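RNA-dependent RNA Polymerase (Bombyx mori cytoplasmic polyhedrosis virus, PDB 6TZ0) catalyses RNA-templated RNA synthesis, transcribing plus strands conservatively from the double-stranded viral genome and making the complementary minus strands after core assembly. Local coordinates at residues A[919-924]-A[988-993]; A[923-928]-A[981-986]; A[525-530]-A[1063-1068]. One frame throughout, in Å; residues are numbered along the deposited sequence.

Contact 1: residues A[919-924]-A[988-993]; sequences EVKKED and TVQSKR
Four backbone hydrogen bonds tie Glu919 to Gln990 and Lys921 to Thr988, making a small two-stranded antiparallel sheet from strands 919-921 and 988-990. Glu919 and Gln990 exchange N-H and C=O: the nitrogen of Glu919 lies 2.8 Å from Gln990 O, in a bond bent to 145° at the hydrogen, whereas the return bond to Glu919 O is nearly straight. At the other end Lys921 N gives the pair's shorter bond, to Thr988 O, and Lys921 O takes the longer one from Thr988 N at 3.2 Å. Between these two hydrogen-bonded pairs sits the non-hydrogen-bonded pair Val920-Val989. Its side chains share one face of the sheet and meet loosely, Val920 CG2 to Val989 CG2 at 4.4 Å.

The opposite face carries Glu919, Lys921, Thr988 and Gln990. There Lys921 and Gln990 run side by side in the same direction. Lys921 starts with CG anti to N and then bends at chi2 (62°) and chi3 (70°), which lays its CE against Gln990 OE1 at 3.3 Å, while the amide rides on a fully extended chain. Lys921 NZ stays 4.1 Å from Gln990 OE1, and no hydrogen bond forms. Beyond the strand, Lys992 lies alongside Glu919, pointing the same way, with NZ 3.4 Å from Glu919 CB. Glu919 OE1 and Lys992 NZ are 4.7 Å apart, too far for a salt bridge, though the opposite charges probably attract.

This is a surface contact in the C-terminal region. Strand 791-795 lies close by, with Ser795 touched by Ser991 and Arg993. On the 919-924 side, Lys922 folds back along its own chain, and its NZ approaches Val920 O from above the carbonyl plane at 3.1 Å.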
ATOM      1  N   GLU A 919     -26.424   9.850  -9.277  1.00 92.34           N
ATOM      2  CA  GLU A 919     -25.981   8.945  -8.229  1.00 92.34           C
ATOM      3  C   GLU A 919     -25.845   7.546  -8.804  1.00 92.34           C
ATOM      4  O   GLU A 919     -26.784   7.031  -9.418  1.00 92.34           O
ATOM      5  CB  GLU A 919     -26.970   8.953  -7.057  1.00 92.34           C
ATOM      6  CG  GLU A 919     -26.541   8.143  -5.848  1.00 92.34           C
ATOM      7  CD  GLU A 919     -25.376   8.764  -5.100  1.00 92.34           C
ATOM      8  OE1 GLU A 919     -25.204   9.998  -5.175  1.00 92.34           O
ATOM      9  OE2 GLU A 919     -24.638   8.014  -4.426  1.00 92.34           O
ATOM     10  N   VAL A 920     -24.674   6.942  -8.611  1.00 90.62           N
ATOM     11  CA  VAL A 920     -24.459   5.558  -9.015  1.00 90.62           C
ATOM     12  C   VAL A 920     -25.283   4.657  -8.106  1.00 90.62           C
ATOM     13  O   VAL A 920     -25.093   4.641  -6.885  1.00 90.62           O
ATOM     14  CB  VAL A 920     -22.972   5.195  -8.956  1.00 90.62           C
ATOM     15  CG1 VAL A 920     -22.776   3.734  -9.299  1.00 90.62           C
ATOM     16  CG2 VAL A 920     -22.171   6.083  -9.888  1.00 90.62           C
ATOM     17  N   LYS A 921     -26.206   3.909  -8.696  1.00 89.78           N
ATOM     18  CA  LYS A 921     -27.121   3.071  -7.937  1.00 89.78           C
ATOM     19  C   LYS A 921     -26.660   1.621  -7.975  1.00 89.78           C
ATOM     20  O   LYS A 921     -26.457   1.053  -9.052  1.00 89.78           O
ATOM     21  CB  LYS A 921     -28.544   3.188  -8.482  1.00 89.78           C
ATOM     22  CG  LYS A 921     -29.553   2.334  -7.741  1.00 89.78           C
ATOM     23  CD  LYS A 921     -29.654   2.740  -6.287  1.00 89.78           C
ATOM     24  CE  LYS A 921     -30.306   4.094  -6.144  1.00 89.78           C
ATOM     25  NZ  LYS A 921     -30.489   4.468  -4.718  1.00 89.78           N
ATOM     26  N   LYS A 922     -26.504   1.031  -6.797  1.00 87.12           N
ATOM     27  CA  LYS A 922     -26.107  -0.361  -6.644  1.00 87.12           C
ATOM     28  C   LYS A 922     -27.343  -1.199  -6.364  1.00 87.12           C
ATOM     29  O   LYS A 922     -28.281  -0.735  -5.707  1.00 87.12           O
ATOM     30  CB  LYS A 922     -25.094  -0.527  -5.505  1.00 87.12           C
ATOM     31  CG  LYS A 922     -23.630  -0.343  -5.894  1.00 87.12           C
ATOM     32  CD  LYS A 922     -23.249   1.106  -6.151  1.00 87.12           C
ATOM     33  CE  LYS A 922     -23.276   1.929  -4.880  1.00 87.12           C
ATOM     34  NZ  LYS A 922     -22.863   3.331  -5.140  1.00 87.12           N
ATOM     35  N   GLU A 923     -27.349  -2.428  -6.867  1.00 81.38           N
ATOM     36  CA  GLU A 923     -28.471  -3.338  -6.677  1.00 81.38           C
ATOM     37  C   GLU A 923     -28.103  -4.292  -5.544  1.00 81.38           C
ATOM     38  O   GLU A 923     -27.245  -5.163  -5.710  1.00 81.38           O
ATOM     39  CB  GLU A 923     -28.790  -4.075  -7.976  1.00 81.38           C
ATOM     40  CG  GLU A 923     -30.191  -4.651  -8.025  1.00 81.38           C
ATOM     41  CD  GLU A 923     -30.265  -6.048  -7.478  1.00 81.38           C
ATOM     42  OE1 GLU A 923     -29.281  -6.789  -7.649  1.00 81.38           O
ATOM     43  OE2 GLU A 923     -31.297  -6.402  -6.870  1.00 81.38           O
ATOM     44  N   ASP A 924     -28.753  -4.122  -4.397  1.00 77.11           N
ATOM     45  CA  ASP A 924     -28.306  -4.740  -3.160  1.00 77.11           C
ATOM     46  C   ASP A 924     -28.751  -6.195  -3.054  1.00 77.11           C
ATOM     47  O   ASP A 924     -29.653  -6.654  -3.757  1.00 77.11           O
ATOM     48  CB  ASP A 924     -28.831  -3.964  -1.954  1.00 77.11           C
ATOM     49  CG  ASP A 924     -28.202  -2.593  -1.822  1.00 77.11           C
ATOM     50  OD1 ASP A 924     -27.058  -2.409  -2.295  1.00 77.11           O
ATOM     51  OD2 ASP A 924     -28.847  -1.702  -1.233  1.00 77.11           O
ATOM     52  N   THR A 988     -26.104   1.258 -12.231  1.00 91.20           N
ATOM     53  CA  THR A 988     -26.754   2.246 -13.076  1.00 91.20           C
ATOM     54  C   THR A 988     -26.645   3.630 -12.450  1.00 91.20           C
ATOM     55  O   THR A 988     -26.472   3.769 -11.238  1.00 91.20           O
ATOM     56  CB  THR A 988     -28.229   1.903 -13.298  1.00 91.20           C
ATOM     57  OG1 THR A 988     -28.916   1.916 -12.040  1.00 91.20           O
ATOM     58  CG2 THR A 988     -28.365   0.527 -13.926  1.00 91.20           C
ATOM     59  N   VAL A 989     -26.750   4.652 -13.293  1.00 92.51           N
ATOM     60  CA  VAL A 989     -26.698   6.040 -12.849  1.00 92.51           C
ATOM     61  C   VAL A 989     -28.113   6.600 -12.818  1.00 92.51           C
ATOM     62  O   VAL A 989     -28.806   6.620 -13.840  1.00 92.51           O
ATOM     63  CB  VAL A 989     -25.795   6.883 -13.759  1.00 92.51           C
ATOM     64  CG1 VAL A 989     -25.904   8.348 -13.395  1.00 92.51           C
ATOM     65  CG2 VAL A 989     -24.358   6.417 -13.641  1.00 92.51           C
ATOM     66  N   GLN A 990     -28.539   7.060 -11.647  1.00 95.07           N
ATOM     67  CA  GLN A 990     -29.851   7.656 -11.455  1.00 95.07           C
ATOM     68  C   GLN A 990     -29.703   9.154 -11.232  1.00 95.07           C
ATOM     69  O   GLN A 990     -29.023   9.581 -10.294  1.00 95.07           O
ATOM     70  CB  GLN A 990     -30.569   7.019 -10.265  1.00 95.07           C
ATOM     71  CG  GLN A 990     -31.953   7.573 -10.015  1.00 95.07           C
ATOM     72  CD  GLN A 990     -32.635   6.912  -8.838  1.00 95.07           C
ATOM     73  OE1 GLN A 990     -32.061   6.046  -8.181  1.00 95.07           O
ATOM     74  NE2 GLN A 990     -33.865   7.323  -8.561  1.00 95.07           N
ATOM     75  N   SER A 991     -30.336   9.943 -12.092  1.00 94.19           N
ATOM     76  CA  SER A 991     -30.340  11.388 -11.944  1.00 94.19           C
ATOM     77  C   SER A 991     -31.513  11.827 -11.074  1.00 94.19           C
ATOM     78  O   SER A 991     -32.413  11.048 -10.754  1.00 94.19           O
ATOM     79  CB  SER A 991     -30.403  12.070 -13.308  1.00 94.19           C
ATOM     80  OG  SER A 991     -30.458  13.479 -13.167  1.00 94.19           O
ATOM     81  N   LYS A 992     -31.495  13.099 -10.685  1.00 95.06           N
ATOM     82  CA  LYS A 992     -32.504  13.653  -9.796  1.00 95.06           C
ATOM     83  C   LYS A 992     -33.106  14.909 -10.408  1.00 95.06           C
ATOM     84  O   LYS A 992     -32.454  15.619 -11.178  1.00 95.06           O
ATOM     85  CB  LYS A 992     -31.912  13.956  -8.416  1.00 95.06           C
ATOM     86  CG  LYS A 992     -31.523  12.704  -7.656  1.00 95.06           C
ATOM     87  CD  LYS A 992     -30.934  13.011  -6.301  1.00 95.06           C
ATOM     88  CE  LYS A 992     -30.703  11.723  -5.525  1.00 95.06           C
ATOM     89  NZ  LYS A 992     -29.676  10.862  -6.172  1.00 95.06           N
ATOM     90  N   ARG A 993     -34.364  15.171 -10.060  1.00 98.30           N
ATOM     91  CA  ARG A 993     -35.114  16.286 -10.615  1.00 98.30           C
ATOM     92  C   ARG A 993     -35.919  16.966  -9.518  1.00 98.30           C
ATOM     93  O   ARG A 993     -36.021  16.471  -8.394  1.00 98.30           O
ATOM     94  CB  ARG A 993     -36.055  15.831 -11.743  1.00 98.30           C
ATOM     95  CG  ARG A 993     -37.289  15.063 -11.283  1.00 98.30           C
ATOM     96  CD  ARG A 993     -37.059  13.560 -11.289  1.00 98.30           C
ATOM     97  NE  ARG A 993     -38.286  12.815 -11.016  1.00 98.30           N
ATOM     98  CZ  ARG A 993     -39.059  12.279 -11.956  1.00 98.30           C
ATOM     99  NH1 ARG A 993     -38.737  12.408 -13.234  1.00 98.30           N
ATOM    100  NH2 ARG A 993     -40.156  11.616 -11.618  1.00 98.30           N
TER

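Contact 2: residues A[923-928]-A[981-986]; sequences EDISPV and AMATKE
Glu923 and Ile925 reach Ala983 from two directions. The carboxylate oxygen OE1 of Glu923 comes to 3.3 Å from Ala983 CB, and Ile925 CG2 packs against the same methyl at 3.8 Å. Glu923 gets there by leaving the backbone with CG anti to N (chi1 -160°) and then turning sharply at chi2, which folds the carboxylate back over Ala983; its CB meanwhile rests on the CG2 methyl of Thr984. Ile925 divides its branches: CG2 also lies over the carbonyl of Met982, 3.5 Å from its O, while CD1 extends to the buried Ala981 CB at 4.2 Å.

Between these side chains the two segments are joined by a single backbone hydrogen bond, Ala983 N to Glu923 O, 2.9 Å long and almost straight at 174°. It joins the connection into helix 927-937, for which Ser926 is the N-cap residue, its OG weakly hydrogen-bonded to Lys929 N, to the loop between helix 973-979 and strand 988-990. The thioether side chain of Met982 turns away to touch Ile433 and Lys922, and its backbone is hydrogen-bonded to Trp445.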
ATOM      1  N   GLU A 923     -27.349  -2.428  -6.867  1.00 81.38           N
ATOM      2  CA  GLU A 923     -28.471  -3.338  -6.677  1.00 81.38           C
ATOM      3  C   GLU A 923     -28.103  -4.292  -5.544  1.00 81.38           C
ATOM      4  O   GLU A 923     -27.245  -5.163  -5.710  1.00 81.38           O
ATOM      5  CB  GLU A 923     -28.790  -4.075  -7.976  1.00 81.38           C
ATOM      6  CG  GLU A 923     -30.191  -4.651  -8.025  1.00 81.38           C
ATOM      7  CD  GLU A 923     -30.265  -6.048  -7.478  1.00 81.38           C
ATOM      8  OE1 GLU A 923     -29.281  -6.789  -7.649  1.00 81.38           O
ATOM      9  OE2 GLU A 923     -31.297  -6.402  -6.870  1.00 81.38           O
ATOM     10  N   ASP A 924     -28.753  -4.122  -4.397  1.00 77.11           N
ATOM     11  CA  ASP A 924     -28.306  -4.740  -3.160  1.00 77.11           C
ATOM     12  C   ASP A 924     -28.751  -6.195  -3.054  1.00 77.11           C
ATOM     13  O   ASP A 924     -29.653  -6.654  -3.757  1.00 77.11           O
ATOM     14  CB  ASP A 924     -28.831  -3.964  -1.954  1.00 77.11           C
ATOM     15  CG  ASP A 924     -28.202  -2.593  -1.822  1.00 77.11           C
ATOM     16  OD1 ASP A 924     -27.058  -2.409  -2.295  1.00 77.11           O
ATOM     17  OD2 ASP A 924     -28.847  -1.702  -1.233  1.00 77.11           O
ATOM     18  N   ILE A 925     -28.093  -6.920  -2.149  1.00 70.39           N
ATOM     19  CA  ILE A 925     -28.466  -8.286  -1.800  1.00 70.39           C
ATOM     20  C   ILE A 925     -29.581  -8.247  -0.763  1.00 70.39           C
ATOM     21  O   ILE A 925     -29.894  -7.184  -0.215  1.00 70.39           O
ATOM     22  CB  ILE A 925     -27.260  -9.092  -1.285  1.00 70.39           C
ATOM     23  CG1 ILE A 925     -26.681  -8.453  -0.029  1.00 70.39           C
ATOM     24  CG2 ILE A 925     -26.189  -9.194  -2.339  1.00 70.39           C
ATOM     25  CD1 ILE A 925     -25.650  -9.312   0.654  1.00 70.39           C
ATOM     26  N   SER A 926     -30.190  -9.401  -0.500  1.00 66.92           N
ATOM     27  CA  SER A 926     -31.305  -9.474   0.430  1.00 66.92           C
ATOM     28  C   SER A 926     -30.820  -9.252   1.863  1.00 66.92           C
ATOM     29  O   SER A 926     -29.706  -9.644   2.213  1.00 66.92           O
ATOM     30  CB  SER A 926     -32.001 -10.827   0.312  1.00 66.92           C
ATOM     31  OG  SER A 926     -31.159 -11.879   0.738  1.00 66.92           O
ATOM     32  N   PRO A 927     -31.632  -8.603   2.707  1.00 63.67           N
ATOM     33  CA  PRO A 927     -31.168  -8.286   4.069  1.00 63.67           C
ATOM     34  C   PRO A 927     -31.039  -9.499   4.976  1.00 63.67           C
ATOM     35  O   PRO A 927     -30.264  -9.440   5.939  1.00 63.67           O
ATOM     36  CB  PRO A 927     -32.235  -7.315   4.584  1.00 63.67           C
ATOM     37  CG  PRO A 927     -33.451  -7.656   3.810  1.00 63.67           C
ATOM     38  CD  PRO A 927     -32.975  -8.056   2.447  1.00 63.67           C
ATOM     39  N   VAL A 928     -31.774 -10.581   4.701  1.00 62.45           N
ATOM     40  CA  VAL A 928     -31.559 -11.846   5.398  1.00 62.45           C
ATOM     41  C   VAL A 928     -30.150 -12.359   5.134  1.00 62.45           C
ATOM     42  O   VAL A 928     -29.454 -12.823   6.049  1.00 62.45           O
ATOM     43  CB  VAL A 928     -32.630 -12.868   4.967  1.00 62.45           C
ATOM     44  CG1 VAL A 928     -32.397 -14.220   5.623  1.00 62.45           C
ATOM     45  CG2 VAL A 928     -34.016 -12.349   5.296  1.00 62.45           C
ATOM     46  N   ALA A 981     -21.742  -4.451  -0.713  1.00 68.26           N
ATOM     47  CA  ALA A 981     -22.088  -5.680  -1.415  1.00 68.26           C
ATOM     48  C   ALA A 981     -23.190  -5.446  -2.442  1.00 68.26           C
ATOM     49  O   ALA A 981     -24.062  -4.591  -2.267  1.00 68.26           O
ATOM     50  CB  ALA A 981     -22.525  -6.773  -0.441  1.00 68.26           C
ATOM     51  N   MET A 982     -23.144  -6.231  -3.519  1.00 74.74           N
ATOM     52  CA  MET A 982     -24.097  -6.143  -4.616  1.00 74.74           C
ATOM     53  C   MET A 982     -24.555  -7.539  -5.003  1.00 74.74           C
ATOM     54  O   MET A 982     -23.829  -8.517  -4.818  1.00 74.74           O
ATOM     55  CB  MET A 982     -23.487  -5.483  -5.845  1.00 74.74           C
ATOM     56  CG  MET A 982     -23.134  -4.036  -5.678  1.00 74.74           C
ATOM     57  SD  MET A 982     -22.315  -3.477  -7.168  1.00 74.74           S
ATOM     58  CE  MET A 982     -20.780  -4.352  -6.955  1.00 74.74           C
ATOM     59  N   ALA A 983     -25.761  -7.623  -5.560  1.00 75.53           N
ATOM     60  CA  ALA A 983     -26.263  -8.880  -6.096  1.00 75.53           C
ATOM     61  C   ALA A 983     -26.027  -9.023  -7.591  1.00 75.53           C
ATOM     62  O   ALA A 983     -26.404 -10.049  -8.165  1.00 75.53           O
ATOM     63  CB  ALA A 983     -27.756  -9.030  -5.797  1.00 75.53           C
ATOM     64  N   THR A 984     -25.416  -8.029  -8.231  1.00 77.67           N
ATOM     65  CA  THR A 984     -25.076  -8.097  -9.642  1.00 77.67           C
ATOM     66  C   THR A 984     -23.766  -7.359  -9.866  1.00 77.67           C
ATOM     67  O   THR A 984     -23.247  -6.685  -8.973  1.00 77.67           O
ATOM     68  CB  THR A 984     -26.182  -7.511 -10.518  1.00 77.67           C
ATOM     69  OG1 THR A 984     -25.837  -7.680 -11.898  1.00 77.67           O
ATOM     70  CG2 THR A 984     -26.370  -6.037 -10.214  1.00 77.67           C
ATOM     71  N   LYS A 985     -23.227  -7.484 -11.077  1.00 78.07           N
ATOM     72  CA  LYS A 985     -21.928  -6.902 -11.379  1.00 78.07           C
ATOM     73  C   LYS A 985     -22.003  -5.548 -12.068  1.00 78.07           C
ATOM     74  O   LYS A 985     -20.957  -4.929 -12.283  1.00 78.07           O
ATOM     75  CB  LYS A 985     -21.105  -7.860 -12.246  1.00 78.07           C
ATOM     76  CG  LYS A 985     -21.662  -8.078 -13.637  1.00 78.07           C
ATOM     77  CD  LYS A 985     -20.820  -9.082 -14.405  1.00 78.07           C
ATOM     78  CE  LYS A 985     -21.384  -9.347 -15.792  1.00 78.07           C
ATOM     79  NZ  LYS A 985     -21.269  -8.162 -16.688  1.00 78.07           N
ATOM     80  N   GLU A 986     -23.193  -5.073 -12.421  1.00 82.98           N
ATOM     81  CA  GLU A 986     -23.335  -3.779 -13.070  1.00 82.98           C
ATOM     82  C   GLU A 986     -24.147  -2.820 -12.207  1.00 82.98           C
ATOM     83  O   GLU A 986     -25.018  -3.228 -11.434  1.00 82.98           O
ATOM     84  CB  GLU A 986     -23.978  -3.922 -14.453  1.00 82.98           C
ATOM     85  CG  GLU A 986     -25.443  -4.343 -14.464  1.00 82.98           C
ATOM     86  CD  GLU A 986     -25.631  -5.848 -14.515  1.00 82.98           C
ATOM     87  OE1 GLU A 986     -24.657  -6.587 -14.266  1.00 82.98           O
ATOM     88  OE2 GLU A 986     -26.760  -6.293 -14.808  1.00 82.98           O
TER

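Contact 3: residues A[525-530]-A[1063-1068]; sequences NAFDIG and GGLDRS
Leu1065 pushes its CD1 methyl over one face of the Phe527 ring, a CH-pi contact with the carbon 4.0 Å from the ring centroid and 30° off the normal. CG of Leu1065 is wedged between its own N and carbonyl carbon (chi1 77°), a rotamer that aims both methyls at the turn 525-528. CD2 falls on Ala526 CB at 3.9 Å, and CD1 also meets Asn525 ND2 at 3.4 Å. Phe527 arrives from the opposite direction, and its CZ rim approaches the backbone of Asp1066 in the plane of the ring.

Arg1067 crosses the aromatic obliquely. A bend at chi3 brings NH2 in at a slant to 3.3 Å from Phe527 CD1, while Phe527 CE1 lies over one face of the guanidinium, near its rim, the two planes 37° apart. NH1 makes a weak hydrogen bond to Asn276. Asp1066 turns its side chain away; OD2 accepts from Ser1068 N at 2.8 Å, closing an Asx turn, and also from Ser1068 OG on its syn lone pair.

Asn525 to Asp528 form a type I turn, after which the chain enters helix 530-535 of the catalytic polymerase region, while 1063-1068 follows helix 1054-1062 of the C-terminal region. No hydrogen bond crosses between these two segments, which implies that their mutual hold rests on apolar and CH-pi contacts and on the guanidinium packed against the ring.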
ATOM      1  N   ASN A 525       2.254  19.685  10.865  1.00 41.75           N
ATOM      2  CA  ASN A 525       2.783  20.969  11.299  1.00 41.75           C
ATOM      3  C   ASN A 525       4.289  20.876  11.498  1.00 41.75           C
ATOM      4  O   ASN A 525       4.920  19.920  11.042  1.00 41.75           O
ATOM      5  CB  ASN A 525       2.067  21.465  12.559  1.00 41.75           C
ATOM      6  CG  ASN A 525       2.060  20.451  13.683  1.00 41.75           C
ATOM      7  OD1 ASN A 525       2.667  19.386  13.592  1.00 41.75           O
ATOM      8  ND2 ASN A 525       1.344  20.769  14.749  1.00 41.75           N
ATOM      9  N   ALA A 526       4.879  21.869  12.152  1.00 40.09           N
ATOM     10  CA  ALA A 526       6.326  21.920  12.313  1.00 40.09           C
ATOM     11  C   ALA A 526       6.879  20.945  13.350  1.00 40.09           C
ATOM     12  O   ALA A 526       8.091  20.955  13.578  1.00 40.09           O
ATOM     13  CB  ALA A 526       6.763  23.340  12.669  1.00 40.09           C
ATOM     14  N   PHE A 527       6.055  20.104  13.984  1.00 44.93           N
ATOM     15  CA  PHE A 527       6.616  19.077  14.855  1.00 44.93           C
ATOM     16  C   PHE A 527       7.290  17.961  14.076  1.00 44.93           C
ATOM     17  O   PHE A 527       8.083  17.216  14.655  1.00 44.93           O
ATOM     18  CB  PHE A 527       5.559  18.436  15.755  1.00 44.93           C
ATOM     19  CG  PHE A 527       5.037  19.329  16.839  1.00 44.93           C
ATOM     20  CD1 PHE A 527       5.862  19.737  17.868  1.00 44.93           C
ATOM     21  CD2 PHE A 527       3.691  19.663  16.888  1.00 44.93           C
ATOM     22  CE1 PHE A 527       5.379  20.536  18.883  1.00 44.93           C
ATOM     23  CE2 PHE A 527       3.194  20.449  17.910  1.00 44.93           C
ATOM     24  CZ  PHE A 527       4.039  20.890  18.905  1.00 44.93           C
ATOM     25  N   ASP A 528       6.976  17.821  12.788  1.00 42.69           N
ATOM     26  CA  ASP A 528       7.526  16.733  11.993  1.00 42.69           C
ATOM     27  C   ASP A 528       8.995  16.954  11.682  1.00 42.69           C
ATOM     28  O   ASP A 528       9.743  15.988  11.510  1.00 42.69           O
ATOM     29  CB  ASP A 528       6.744  16.604  10.693  1.00 42.69           C
ATOM     30  CG  ASP A 528       5.297  16.246  10.918  1.00 42.69           C
ATOM     31  OD1 ASP A 528       4.996  15.569  11.920  1.00 42.69           O
ATOM     32  OD2 ASP A 528       4.454  16.655  10.093  1.00 42.69           O
ATOM     33  N   ILE A 529       9.419  18.208  11.606  1.00 35.36           N
ATOM     34  CA  ILE A 529      10.766  18.570  11.195  1.00 35.36           C
ATOM     35  C   ILE A 529      11.593  19.073  12.373  1.00 35.36           C
ATOM     36  O   ILE A 529      12.628  19.697  12.171  1.00 35.36           O
ATOM     37  CB  ILE A 529      10.730  19.603  10.061  1.00 35.36           C
ATOM     38  CG1 ILE A 529       9.963  20.847  10.502  1.00 35.36           C
ATOM     39  CG2 ILE A 529      10.081  19.022   8.845  1.00 35.36           C
ATOM     40  CD1 ILE A 529       9.978  21.962   9.499  1.00 35.36           C
ATOM     41  N   GLY A 530      11.149  18.805  13.602  1.00 35.46           N
ATOM     42  CA  GLY A 530      11.800  19.381  14.766  1.00 35.46           C
ATOM     43  C   GLY A 530      13.175  18.814  15.049  1.00 35.46           C
ATOM     44  O   GLY A 530      14.064  19.539  15.502  1.00 35.46           O
ATOM     45  N   GLY A1063       3.806  33.759  18.541  1.00 35.06           N
ATOM     46  CA  GLY A1063       4.799  32.797  18.969  1.00 35.06           C
ATOM     47  C   GLY A1063       4.655  31.470  18.255  1.00 35.06           C
ATOM     48  O   GLY A1063       3.860  31.296  17.329  1.00 35.06           O
ATOM     49  N   GLY A1064       5.446  30.516  18.720  1.00 41.09           N
ATOM     50  CA  GLY A1064       5.486  29.205  18.115  1.00 41.09           C
ATOM     51  C   GLY A1064       4.574  28.205  18.783  1.00 41.09           C
ATOM     52  O   GLY A1064       3.873  28.499  19.744  1.00 41.09           O
ATOM     53  N   LEU A1065       4.611  26.991  18.258  1.00 45.73           N
ATOM     54  CA  LEU A1065       3.731  25.927  18.711  1.00 45.73           C
ATOM     55  C   LEU A1065       4.429  25.074  19.762  1.00 45.73           C
ATOM     56  O   LEU A1065       5.639  24.847  19.695  1.00 45.73           O
ATOM     57  CB  LEU A1065       3.285  25.081  17.515  1.00 45.73           C
ATOM     58  CG  LEU A1065       4.152  24.025  16.814  1.00 45.73           C
ATOM     59  CD1 LEU A1065       3.306  23.327  15.787  1.00 45.73           C
ATOM     60  CD2 LEU A1065       5.412  24.565  16.153  1.00 45.73           C
ATOM     61  N   ASP A1066       3.662  24.622  20.753  1.00 59.28           N
ATOM     62  CA  ASP A1066       4.211  23.849  21.858  1.00 59.28           C
ATOM     63  C   ASP A1066       3.241  22.744  22.243  1.00 59.28           C
ATOM     64  O   ASP A1066       2.025  22.947  22.228  1.00 59.28           O
ATOM     65  CB  ASP A1066       4.492  24.736  23.073  1.00 59.28           C
ATOM     66  CG  ASP A1066       5.272  24.012  24.151  1.00 59.28           C
ATOM     67  OD1 ASP A1066       6.493  23.831  23.973  1.00 59.28           O
ATOM     68  OD2 ASP A1066       4.672  23.614  25.169  1.00 59.28           O
ATOM     69  N   ARG A1067       3.788  21.580  22.601  1.00 62.98           N
ATOM     70  CA  ARG A1067       2.982  20.423  22.971  1.00 62.98           C
ATOM     71  C   ARG A1067       2.623  20.381  24.448  1.00 62.98           C
ATOM     72  O   ARG A1067       1.689  19.665  24.820  1.00 62.98           O
ATOM     73  CB  ARG A1067       3.705  19.122  22.601  1.00 62.98           C
ATOM     74  CG  ARG A1067       5.014  18.895  23.342  1.00 62.98           C
ATOM     75  CD  ARG A1067       5.591  17.518  23.034  1.00 62.98           C
ATOM     76  NE  ARG A1067       5.913  17.344  21.619  1.00 62.98           N
ATOM     77  CZ  ARG A1067       7.089  17.632  21.075  1.00 62.98           C
ATOM     78  NH1 ARG A1067       8.074  18.106  21.825  1.00 62.98           N
ATOM     79  NH2 ARG A1067       7.282  17.439  19.777  1.00 62.98           N
ATOM     80  N   SER A1068       3.336  21.122  25.290  1.00 68.18           N
ATOM     81  CA  SER A1068       3.094  21.117  26.724  1.00 68.18           C
ATOM     82  C   SER A1068       2.445  22.397  27.227  1.00 68.18           C
ATOM     83  O   SER A1068       2.089  22.469  28.408  1.00 68.18           O
ATOM     84  CB  SER A1068       4.410  20.893  27.478  1.00 68.18           C
ATOM     85  OG  SER A1068       5.300  21.980  27.273  1.00 68.18           O
TER

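Contacts 1 and 2 are neighbours, their centres 14 Å apart. Both join the chain just before helix 927-937 to the chain just before or at strand 988-990, and they share Glu923 and Asp924. Past the two-stranded sheet the segments stay together in a changed register, with one backbone bond, Ala983 N to Glu923 O. Lys922 CG also touches Met982 SD at 3.6 Å. Between them they close off an excursion about half helical and without strands, within the C-terminal region. Contact 3 stands on the other side of the chain's centre, 46 and 49 Å away between centres, and spans over 500 residues, with both other contacts falling between its segments. It joins the catalytic polymerase region to the C-terminal region.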